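Germination-specific N-acetylmuramoyl-L-alanine amidase, Autolysin (Clostridioides difficile, PDB 7RAG) probably hydrolyses the amide bond between N-acetylmuramic acid and L-alanine in peptidoglycan as a zinc-dependent amidase, and forms a complex with the lipoprotein GerS. Local coordinates at residues D43-I48 against I108-F113. Residues are numbered along the deposited sequence; the frame is centred on the assembly and turned at random.
With ZN (zinc ion), chain C.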
loop_
_atom_site.group_PDB
_atom_site.type_symbol
_atom_site.label_atom_id
_atom_site.label_comp_id
_atom_site.label_asym_id
_atom_site.label_seq_id
_atom_site.Cartn_x
_atom_site.Cartn_y
_atom_site.Cartn_z
ATOM N N ASP B 43 -6.618 -38.932 2.280
ATOM C CA ASP B 43 -5.322 -38.430 2.705
ATOM C C ASP B 43 -5.031 -37.057 2.124
ATOM O O ASP B 43 -4.498 -36.190 2.823
ATOM C CB ASP B 43 -4.236 -39.432 2.317
ATOM C CG ASP B 43 -4.552 -40.847 2.808
ATOM O OD1 ASP B 43 -4.921 -40.990 4.004
ATOM O OD2 ASP B 43 -4.452 -41.808 1.999
ATOM N N ILE B 44 -5.394 -36.831 0.863
ATOM C CA ILE B 44 -5.208 -35.509 0.271
ATOM C C ILE B 44 -6.108 -34.471 0.947
ATOM O O ILE B 44 -5.671 -33.349 1.244
ATOM C CB ILE B 44 -5.439 -35.589 -1.249
ATOM C CG1 ILE B 44 -4.323 -36.432 -1.881
ATOM C CG2 ILE B 44 -5.516 -34.195 -1.869
ATOM C CD1 ILE B 44 -4.308 -36.413 -3.383
ATOM N N ASN B 45 -7.371 -34.820 1.192
ATOM C CA ASN B 45 -8.275 -33.906 1.880
ATOM C C ASN B 45 -7.719 -33.526 3.243
ATOM O O ASN B 45 -7.705 -32.345 3.617
ATOM C CB ASN B 45 -9.658 -34.542 2.052
ATOM C CG ASN B 45 -10.383 -34.751 0.758
ATOM O OD1 ASN B 45 -9.980 -34.263 -0.292
ATOM N ND2 ASN B 45 -11.480 -35.483 0.827
ATOM N N LEU B 46 -7.266 -34.533 4.005
ATOM C CA LEU B 46 -6.706 -34.272 5.322
ATOM C C LEU B 46 -5.473 -33.397 5.218
ATOM O O LEU B 46 -5.289 -32.479 6.026
ATOM C CB LEU B 46 -6.370 -35.587 6.023
ATOM C CG LEU B 46 -5.729 -35.525 7.419
ATOM C CD1 LEU B 46 -6.713 -34.924 8.434
ATOM C CD2 LEU B 46 -5.245 -36.912 7.877
ATOM N N ALA B 47 -4.620 -33.653 4.224
ATOM C CA ALA B 47 -3.393 -32.871 4.094
ATOM C C ALA B 47 -3.707 -31.399 3.825
ATOM O O ALA B 47 -3.171 -30.508 4.503
ATOM C CB ALA B 47 -2.511 -33.454 2.987
ATOM N N ILE B 48 -4.574 -31.129 2.836
ATOM C CA ILE B 48 -4.928 -29.748 2.517
ATOM C C ILE B 48 -5.609 -29.088 3.707
ATOM O O ILE B 48 -5.290 -27.952 4.072
ATOM C CB ILE B 48 -5.814 -29.677 1.256
ATOM C CG1 ILE B 48 -5.057 -30.199 0.041
ATOM C CG2 ILE B 48 -6.253 -28.250 1.005
ATOM C CD1 ILE B 48 -5.950 -30.667 -1.049
ATOM N N ILE B 108 -13.484 -29.850 2.410
ATOM C CA ILE B 108 -12.447 -30.111 1.411
ATOM C C ILE B 108 -12.608 -31.541 0.887
ATOM O O ILE B 108 -12.418 -32.513 1.637
ATOM C CB ILE B 108 -11.042 -29.925 2.000
ATOM C CG1 ILE B 108 -10.895 -28.556 2.679
ATOM C CG2 ILE B 108 -9.976 -30.195 0.922
ATOM C CD1 ILE B 108 -10.853 -27.415 1.725
ATOM N N HIS B 109 -12.918 -31.666 -0.404
ATOM C CA HIS B 109 -13.052 -32.945 -1.096
ATOM C C HIS B 109 -12.210 -32.922 -2.374
ATOM O O HIS B 109 -11.468 -31.976 -2.643
ATOM C CB HIS B 109 -14.523 -33.267 -1.433
ATOM C CG HIS B 109 -15.345 -33.701 -0.257
ATOM N ND1 HIS B 109 -15.840 -34.977 -0.128
ATOM C CD2 HIS B 109 -15.762 -33.031 0.843
ATOM C CE1 HIS B 109 -16.527 -35.078 0.995
ATOM N NE2 HIS B 109 -16.491 -33.911 1.607
ATOM N N LEU B 110 -12.324 -33.993 -3.159
ATOM C CA LEU B 110 -11.805 -34.057 -4.517
ATOM C C LEU B 110 -12.862 -34.726 -5.378
ATOM O O LEU B 110 -13.788 -35.361 -4.868
ATOM C CB LEU B 110 -10.493 -34.853 -4.609
ATOM C CG LEU B 110 -9.359 -34.656 -3.603
ATOM C CD1 LEU B 110 -8.366 -35.781 -3.752
ATOM C CD2 LEU B 110 -8.665 -33.312 -3.811
ATOM N N ASN B 111 -12.719 -34.601 -6.689
ATOM C CA ASN B 111 -13.665 -35.200 -7.616
ATOM C C ASN B 111 -12.981 -36.300 -8.413
ATOM O O ASN B 111 -11.752 -36.415 -8.424
ATOM C CB ASN B 111 -14.246 -34.139 -8.556
ATOM C CG ASN B 111 -15.661 -34.477 -9.028
ATOM O OD1 ASN B 111 -16.227 -35.508 -8.646
ATOM N ND2 ASN B 111 -16.242 -33.598 -9.850
ATOM N N ALA B 112 -13.798 -37.123 -9.074
ATOM C CA ALA B 112 -13.295 -38.115 -10.029
ATOM C C ALA B 112 -14.440 -38.551 -10.924
ATOM O O ALA B 112 -15.474 -39.007 -10.427
ATOM C CB ALA B 112 -12.682 -39.326 -9.329
ATOM N N PHE B 113 -14.254 -38.424 -12.232
ATOM C CA PHE B 113 -15.250 -38.839 -13.201
ATOM C C PHE B 113 -14.656 -39.913 -14.111
ATOM O O PHE B 113 -13.439 -40.106 -14.159
ATOM C CB PHE B 113 -15.755 -37.632 -14.005
ATOM C CG PHE B 113 -16.865 -37.963 -14.953
ATOM C CD1 PHE B 113 -17.964 -38.699 -14.524
ATOM C CD2 PHE B 113 -16.813 -37.551 -16.278
ATOM C CE1 PHE B 113 -18.995 -39.017 -15.408
ATOM C CE2 PHE B 113 -17.840 -37.861 -17.167
ATOM C CZ PHE B 113 -18.931 -38.596 -16.732
HETATM ZN ZN ZN C . -15.419 -36.654 -1.604
#
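Asn-45 reaches from the helix across the strand backbone of Ile-108 to Leu-110. With CG anti to its carbonyl carbon (chi1 -67°), the side chain extends over the peptide between Ile-108 and His-109. The side chains of Asn-45 and Leu-110 slide past each other in opposite directions, Asn-45 OD1 lying 3.4 Å from Leu-110 CG. Asn-45 ND2 comes within 3.2 Å of Ile-108 O, but at too poor an angle to bond; it donates instead to the carbonyl of Gly-24, so an amide suits this buried place, satisfying that carbonyl without bringing in a charge. Ile-44 and Leu-110 cross at about a right angle, the branch methyl Ile-44 CG2 meeting Leu-110 CD1 at 3.8 Å. One turn on, Ile-48 CG2 touches Ile-108 CG2 at 4.2 Å, methyl to methyl; such branched apolar chains fill the buried interface. Strand alternation turns His-109 away from the helix, and its ring nitrogen ND1 binds zinc at 2.3 Å, with His-25 and Glu-41 completing the protein ligands. Glu-41 also accepts the backbone N-H of Leu-110. Helix 41-58 thus packs on strand 104-111, between strands 18-23 and 171-178; helix 182-188 touches Ile-44 and Leu-110, helix 191-211 Ile-48 and Ile-108.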